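Local coordinates for actin-related protein 8 (Homo sapiens, PDB 4FO0) that binds ATP with low basal ATPase activity and serves as a proposed core subunit of the INO80 chromatin-remodelling complex, at residues A[23-28]-A[253-258]; A[510-515]-A[549-554]. All coordinates share one frame; numbering follows the deposited sequence.

In the fold
Both interactions line the ATP cleft of the actin fold, and their centres are about 12 Å apart. Interaction 1 is buried near the middle of the chain. It brings together the turns of two hairpins from different sheets at the triphosphate. Its chemistry is polar, with many bonds to phosphate oxygens. Interaction 2 lies about 10 Å from the chain centre and is partly buried. It joins two loops beside the adenine, by a methionine packed on a proline and an arginine. The two adjoin: V253 O and G510 N, 2.7 Å apart, probably hydrogen-bond, and R28 packs on L552. ATP touches both contacts.

Interaction 1 (A[23-28]-A[253-258]); sequences GSTTLR and VGDQKT. With ATP (adenosine-5'-triphosphate), chain C.
S24 and T25 face D255 and Q256 across the triphosphate of ATP. Segment 23-28 holds the turn between strands 17-21 and 26-31. Segment 253-258 holds the turn between strands 247-253 and 258-264. They are the two phosphate-binding hairpins of the actin fold. S24 grips the gamma phosphate twice: S24 N and S24 OG both donate to ATP O2G, the S24 hydroxyl at 2.6 Å. Q256 OE1 comes within 3.5 Å of S24 CB. That oxygen takes its hydrogen bond from R157 N. One direct hydrogen bond joins the segments: T25 OG1 donates to D255 OD2 at 2.9 Å, from above the carboxylate plane (39° out of it). Q256 NE2 donates to the same D255 OD2 at 3.2 Å, from the other face and on the anti side. W60 NE1 is a further partner of this oxygen. The carboxylate reaches across because D255 CG is anti to the backbone N (chi1 -176°). D255 OD1 lies beside ATP O3', but their modelled distance is too short to be reliable. T25 N and T26 N share ATP O1B. From segment 253-258, Q256 N and K257 N donate to ATP O3G. K257 NZ reaches ATP O1G at 2.7 Å. D255 N points to the bridging ATP O3B (3.0 Å). R28 NH2 approaches the alpha phosphate at ATP O1A. The hairpins therefore meet mainly through the nucleotide. Backbone N-H groups and the cationic R28 and K257 would together offset the phosphate charge, while D255 OD2 joins T25, Q256 and W60.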
loop_
_atom_site.group_PDB
_atom_site.type_symbol
_atom_site.label_atom_id
_atom_site.label_comp_id
_atom_site.label_asym_id
_atom_site.label_seq_id
_atom_site.Cartn_x
_atom_site.Cartn_y
_atom_site.Cartn_z
ATOM N N GLY A 23 -6.167 -4.068 1.499
ATOM C CA GLY A 23 -5.053 -3.518 0.742
ATOM C C GLY A 23 -4.490 -4.592 -0.179
ATOM O O GLY A 23 -4.772 -5.787 -0.009
ATOM N N SER A 24 -3.700 -4.185 -1.162
ATOM C CA SER A 24 -3.053 -5.147 -2.049
ATOM C C SER A 24 -2.204 -6.135 -1.246
ATOM O O SER A 24 -2.162 -7.328 -1.542
ATOM C CB SER A 24 -2.161 -4.424 -3.060
ATOM O OG SER A 24 -2.917 -3.493 -3.810
ATOM N N THR A 25 -1.533 -5.635 -0.216
ATOM C CA THR A 25 -0.607 -6.465 0.533
ATOM C C THR A 25 -1.031 -6.665 1.988
ATOM O O THR A 25 -0.803 -7.731 2.568
ATOM C CB THR A 25 0.845 -5.946 0.381
ATOM O OG1 THR A 25 1.305 -6.303 -0.923
ATOM C CG2 THR A 25 1.789 -6.579 1.385
ATOM N N THR A 26 -1.674 -5.671 2.579
ATOM C CA THR A 26 -2.079 -5.823 3.975
ATOM C C THR A 26 -3.548 -5.533 4.199
ATOM O O THR A 26 -4.041 -4.482 3.805
ATOM C CB THR A 26 -1.270 -4.923 4.907
ATOM O OG1 THR A 26 0.126 -5.209 4.752
ATOM C CG2 THR A 26 -1.684 -5.161 6.356
ATOM N N LEU A 27 -4.243 -6.484 4.817
ATOM C CA LEU A 27 -5.568 -6.233 5.345
ATOM C C LEU A 27 -5.454 -5.597 6.744
ATOM O O LEU A 27 -4.690 -6.046 7.602
ATOM C CB LEU A 27 -6.361 -7.536 5.421
ATOM C CG LEU A 27 -7.643 -7.457 6.265
ATOM C CD1 LEU A 27 -8.661 -6.482 5.666
ATOM C CD2 LEU A 27 -8.254 -8.838 6.429
ATOM N N ARG A 28 -6.185 -4.528 6.971
ATOM C CA ARG A 28 -6.223 -3.953 8.309
ATOM C C ARG A 28 -7.644 -4.067 8.823
ATOM O O ARG A 28 -8.595 -3.571 8.203
ATOM C CB ARG A 28 -5.663 -2.520 8.328
ATOM C CG ARG A 28 -4.146 -2.551 8.483
ATOM C CD ARG A 28 -3.435 -1.283 8.081
ATOM N NE ARG A 28 -3.125 -1.254 6.656
ATOM C CZ ARG A 28 -1.911 -1.408 6.126
ATOM N NH1 ARG A 28 -0.843 -1.608 6.890
ATOM N NH2 ARG A 28 -1.767 -1.347 4.807
ATOM N N VAL A 253 0.012 6.448 -0.538
ATOM C CA VAL A 253 0.994 5.600 -1.209
ATOM C C VAL A 253 1.007 4.235 -0.560
ATOM O O VAL A 253 1.438 4.081 0.590
ATOM C CB VAL A 253 2.420 6.172 -1.173
ATOM C CG1 VAL A 253 3.265 5.475 -2.229
ATOM C CG2 VAL A 253 2.406 7.664 -1.411
ATOM N N GLY A 254 0.516 3.239 -1.285
ATOM C CA GLY A 254 0.473 1.897 -0.750
ATOM C C GLY A 254 1.601 1.066 -1.305
ATOM O O GLY A 254 2.614 1.583 -1.787
ATOM N N ASP A 255 1.433 -0.243 -1.243
ATOM C CA ASP A 255 2.469 -1.102 -1.749
ATOM C C ASP A 255 2.413 -1.154 -3.267
ATOM O O ASP A 255 3.428 -1.336 -3.919
ATOM C CB ASP A 255 2.363 -2.501 -1.156
ATOM C CG ASP A 255 3.506 -3.397 -1.594
ATOM O OD1 ASP A 255 4.684 -3.003 -1.444
ATOM O OD2 ASP A 255 3.223 -4.486 -2.117
ATOM N N GLN A 256 1.230 -0.971 -3.834
ATOM C CA GLN A 256 1.076 -1.139 -5.276
ATOM C C GLN A 256 0.321 -0.037 -6.001
ATOM O O GLN A 256 0.456 0.101 -7.210
ATOM C CB GLN A 256 0.433 -2.484 -5.569
ATOM C CG GLN A 256 1.432 -3.586 -5.388
ATOM C CD GLN A 256 0.790 -4.898 -5.227
ATOM O OE1 GLN A 256 -0.223 -5.201 -5.869
ATOM N NE2 GLN A 256 1.346 -5.701 -4.338
ATOM N N LYS A 257 -0.480 0.738 -5.276
ATOM C CA LYS A 257 -1.231 1.808 -5.914
ATOM C C LYS A 257 -1.000 3.078 -5.159
ATOM O O LYS A 257 -0.750 3.044 -3.959
ATOM C CB LYS A 257 -2.727 1.485 -5.982
ATOM C CG LYS A 257 -3.444 1.527 -4.659
ATOM C CD LYS A 257 -3.989 2.918 -4.364
ATOM C CE LYS A 257 -4.382 3.059 -2.898
ATOM N NZ LYS A 257 -3.198 2.959 -1.996
ATOM N N THR A 258 -1.062 4.195 -5.872
ATOM C CA THR A 258 -0.981 5.512 -5.253
ATOM C C THR A 258 -2.202 6.342 -5.608
ATOM O O THR A 258 -2.475 6.546 -6.785
ATOM C CB THR A 258 0.230 6.265 -5.748
ATOM O OG1 THR A 258 1.407 5.577 -5.327
ATOM C CG2 THR A 258 0.228 7.688 -5.194
HETATM P PG ATP C . -2.181 -0.658 -1.670
HETATM O O1G ATP C . -2.628 0.549 -0.890
HETATM O O2G ATP C . -3.273 -1.638 -2.022
HETATM O O3G ATP C . -1.242 -0.376 -2.823
HETATM P PB ATP C . -1.408 -1.603 0.967
HETATM O O1B ATP C . -1.134 -3.057 1.240
HETATM O O2B ATP C . -2.599 -0.855 1.550
HETATM O O3B ATP C . -1.271 -1.464 -0.629
HETATM P PA ATP C . 0.357 -0.235 2.744
HETATM O O1A ATP C . 0.338 -1.395 3.706
HETATM O O2A ATP C . -0.335 1.068 3.055
HETATM O O3A ATP C . -0.067 -0.788 1.306
HETATM O "O5'" ATP C . 1.891 0.092 2.447
HETATM C "C5'" ATP C . 2.735 -0.996 2.106
HETATM C "C4'" ATP C . 4.044 -0.440 1.603
HETATM O "O4'" ATP C . 4.593 0.362 2.638
HETATM C "C3'" ATP C . 5.068 -1.521 1.298
HETATM O "O3'" ATP C . 5.639 -1.290 0.006
HETATM C "C2'" ATP C . 6.115 -1.348 2.371
HETATM O "O2'" ATP C . 7.422 -1.684 1.930
HETATM C "C1'" ATP C . 5.996 0.130 2.640
HETATM N N9 ATP C . 6.655 0.488 3.905
HETATM C C8 ATP C . 6.287 0.093 5.131
HETATM N N7 ATP C . 7.124 0.600 6.067
HETATM C C5 ATP C . 8.043 1.335 5.429
HETATM C C6 ATP C . 9.216 2.129 5.824
HETATM N N6 ATP C . 9.549 2.232 7.136
HETATM N N1 ATP C . 9.922 2.740 4.836
HETATM C C2 ATP C . 9.587 2.635 3.535
HETATM N N3 ATP C . 8.530 1.913 3.108
HETATM C C4 ATP C . 7.736 1.257 3.994
#

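Interaction 2 (A[510-515]-A[549-554]); sequences GLMFHK and DPRLIA. With ATP (adenosine-5'-triphosphate), chain C.
M512 and P550 have the nearest CA atoms of the two segments, 7.8 Å apart, and no hydrogen bond crosses between the backbones or side chains. Segment 510-515 follows strand 503-507 and begins in the glycine-rich adenosine-binding loop of the actin fold. Segment 549-554 leads into helix 553-563 and opens with an Asx turn, in which D549 OD1 accepts from R551 N. The M512 side chain lies between the adenine and segment 549-554. Its CB lies 3.6 Å from ATP C6. Its CG packs on P550 CG at 3.8 Å. A bend at chi3 (49°) brings M512 CE over one face of the R551 guanidinium, toward the rim. M512 SD is 3.7 Å from R551 NE. D549 fixes the rotation of that guanidinium by a salt bridge: R551 NE donates to the syn lone pair of D549 OD1 at 2.9 Å, in the guanidinium plane. A leucine in place of R551 would probably leave D549 without its charged mate and the M512 methyl without its flat partner. ATP C2 sits over one face of the F513 ring, toward its rim, 3.7 Å from F513 CE1.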
loop_
_atom_site.group_PDB
_atom_site.type_symbol
_atom_site.label_atom_id
_atom_site.label_comp_id
_atom_site.label_asym_id
_atom_site.label_seq_id
_atom_site.Cartn_x
_atom_site.Cartn_y
_atom_site.Cartn_z
ATOM N N GLY A 510 3.830 3.444 1.696
ATOM C CA GLY A 510 4.703 3.567 0.540
ATOM C C GLY A 510 5.708 4.701 0.608
ATOM O O GLY A 510 6.772 4.616 0.014
ATOM N N LEU A 511 5.381 5.777 1.315
ATOM C CA LEU A 511 6.298 6.911 1.364
ATOM C C LEU A 511 6.857 7.119 2.770
ATOM O O LEU A 511 7.105 8.240 3.191
ATOM C CB LEU A 511 5.641 8.187 0.820
ATOM C CG LEU A 511 6.583 9.219 0.192
ATOM C CD1 LEU A 511 7.051 8.781 -1.196
ATOM C CD2 LEU A 511 5.907 10.562 0.116
ATOM N N MET A 512 7.088 6.021 3.481
ATOM C CA MET A 512 7.586 6.110 4.843
ATOM C C MET A 512 9.106 6.253 4.964
ATOM O O MET A 512 9.712 5.787 5.920
ATOM C CB MET A 512 7.030 4.966 5.692
ATOM C CG MET A 512 5.659 5.307 6.285
ATOM S SD MET A 512 4.878 4.001 7.253
ATOM C CE MET A 512 6.202 3.489 8.345
ATOM N N PHE A 513 9.708 6.947 4.010
ATOM C CA PHE A 513 11.147 7.178 4.025
ATOM C C PHE A 513 11.562 8.381 4.856
ATOM O O PHE A 513 10.853 9.377 4.948
ATOM C CB PHE A 513 11.662 7.374 2.616
ATOM C CG PHE A 513 11.265 6.295 1.692
ATOM C CD1 PHE A 513 11.963 5.106 1.667
ATOM C CD2 PHE A 513 10.189 6.463 0.839
ATOM C CE1 PHE A 513 11.600 4.096 0.802
ATOM C CE2 PHE A 513 9.825 5.465 -0.029
ATOM C CZ PHE A 513 10.532 4.272 -0.049
ATOM N N HIS A 514 12.742 8.274 5.438
ATOM C CA HIS A 514 13.327 9.346 6.213
ATOM C C HIS A 514 13.439 10.617 5.354
ATOM O O HIS A 514 13.927 10.572 4.212
ATOM C CB HIS A 514 14.685 8.865 6.736
ATOM C CG HIS A 514 15.380 9.846 7.619
ATOM N ND1 HIS A 514 16.499 10.546 7.215
ATOM C CD2 HIS A 514 15.128 10.236 8.891
ATOM C CE1 HIS A 514 16.901 11.329 8.199
ATOM N NE2 HIS A 514 16.086 11.163 9.226
ATOM N N LYS A 515 12.960 11.734 5.904
ATOM C CA LYS A 515 12.959 13.045 5.236
ATOM C C LYS A 515 11.921 13.172 4.120
ATOM O O LYS A 515 11.946 14.121 3.333
ATOM C CB LYS A 515 14.345 13.411 4.692
ATOM C CG LYS A 515 15.377 13.671 5.767
ATOM C CD LYS A 515 14.874 14.693 6.756
ATOM C CE LYS A 515 15.983 15.148 7.708
ATOM N NZ LYS A 515 15.536 16.236 8.644
ATOM N N ASP A 549 0.882 6.245 12.874
ATOM C CA ASP A 549 1.385 5.382 11.815
ATOM C C ASP A 549 0.601 5.725 10.538
ATOM O O ASP A 549 -0.623 5.624 10.515
ATOM C CB ASP A 549 1.162 3.925 12.245
ATOM C CG ASP A 549 1.850 2.907 11.345
ATOM O OD1 ASP A 549 2.250 3.246 10.215
ATOM O OD2 ASP A 549 1.960 1.734 11.772
ATOM N N PRO A 550 1.301 6.169 9.480
ATOM C CA PRO A 550 0.619 6.538 8.231
ATOM C C PRO A 550 -0.188 5.375 7.651
ATOM O O PRO A 550 -1.175 5.563 6.938
ATOM C CB PRO A 550 1.773 6.892 7.290
ATOM C CG PRO A 550 2.931 7.199 8.184
ATOM C CD PRO A 550 2.755 6.403 9.425
ATOM N N ARG A 551 0.237 4.160 7.955
ATOM C CA ARG A 551 -0.493 2.997 7.486
ATOM C C ARG A 551 -1.863 2.853 8.111
ATOM O O ARG A 551 -2.733 2.219 7.528
ATOM C CB ARG A 551 0.327 1.738 7.714
ATOM C CG ARG A 551 1.475 1.646 6.740
ATOM C CD ARG A 551 2.483 0.665 7.199
ATOM N NE ARG A 551 2.985 1.039 8.508
ATOM C CZ ARG A 551 3.947 0.386 9.134
ATOM N NH1 ARG A 551 4.504 -0.675 8.562
ATOM N NH2 ARG A 551 4.344 0.791 10.326
ATOM N N LEU A 552 -2.059 3.445 9.289
ATOM C CA LEU A 552 -3.297 3.238 10.049
ATOM C C LEU A 552 -4.283 4.407 10.056
ATOM O O LEU A 552 -5.390 4.268 10.577
ATOM C CB LEU A 552 -2.973 2.855 11.482
ATOM C CG LEU A 552 -1.983 1.702 11.625
ATOM C CD1 LEU A 552 -1.601 1.531 13.085
ATOM C CD2 LEU A 552 -2.569 0.420 11.065
ATOM N N ILE A 553 -3.887 5.546 9.489
ATOM C CA ILE A 553 -4.723 6.736 9.503
ATOM C C ILE A 553 -6.130 6.476 8.948
ATOM O O ILE A 553 -7.134 6.878 9.552
ATOM C CB ILE A 553 -4.079 7.906 8.724
ATOM C CG1 ILE A 553 -2.629 8.105 9.157
ATOM C CG2 ILE A 553 -4.871 9.185 8.937
ATOM C CD1 ILE A 553 -2.457 8.133 10.644
ATOM N N ALA A 554 -6.208 5.816 7.797
ATOM C CA ALA A 554 -7.498 5.611 7.164
ATOM C C ALA A 554 -8.344 4.640 7.984
ATOM O O ALA A 554 -9.534 4.881 8.249
ATOM C CB ALA A 554 -7.323 5.117 5.761
HETATM P PG ATP C . -2.181 -0.658 -1.670
HETATM O O1G ATP C . -2.628 0.549 -0.890
HETATM O O2G ATP C . -3.273 -1.638 -2.022
HETATM O O3G ATP C . -1.242 -0.376 -2.823
HETATM P PB ATP C . -1.408 -1.603 0.967
HETATM O O1B ATP C . -1.134 -3.057 1.240
HETATM O O2B ATP C . -2.599 -0.855 1.550
HETATM O O3B ATP C . -1.271 -1.464 -0.629
HETATM P PA ATP C . 0.357 -0.235 2.744
HETATM O O1A ATP C . 0.338 -1.395 3.706
HETATM O O2A ATP C . -0.335 1.068 3.055
HETATM O O3A ATP C . -0.067 -0.788 1.306
HETATM O "O5'" ATP C . 1.891 0.092 2.447
HETATM C "C5'" ATP C . 2.735 -0.996 2.106
HETATM C "C4'" ATP C . 4.044 -0.440 1.603
HETATM O "O4'" ATP C . 4.593 0.362 2.638
HETATM C "C3'" ATP C . 5.068 -1.521 1.298
HETATM O "O3'" ATP C . 5.639 -1.290 0.006
HETATM C "C2'" ATP C . 6.115 -1.348 2.371
HETATM O "O2'" ATP C . 7.422 -1.684 1.930
HETATM C "C1'" ATP C . 5.996 0.130 2.640
HETATM N N9 ATP C . 6.655 0.488 3.905
HETATM C C8 ATP C . 6.287 0.093 5.131
HETATM N N7 ATP C . 7.124 0.600 6.067
HETATM C C5 ATP C . 8.043 1.335 5.429
HETATM C C6 ATP C . 9.216 2.129 5.824
HETATM N N6 ATP C . 9.549 2.232 7.136
HETATM N N1 ATP C . 9.922 2.740 4.836
HETATM C C2 ATP C . 9.587 2.635 3.535
HETATM N N3 ATP C . 8.530 1.913 3.108
HETATM C C4 ATP C . 7.736 1.257 3.994
#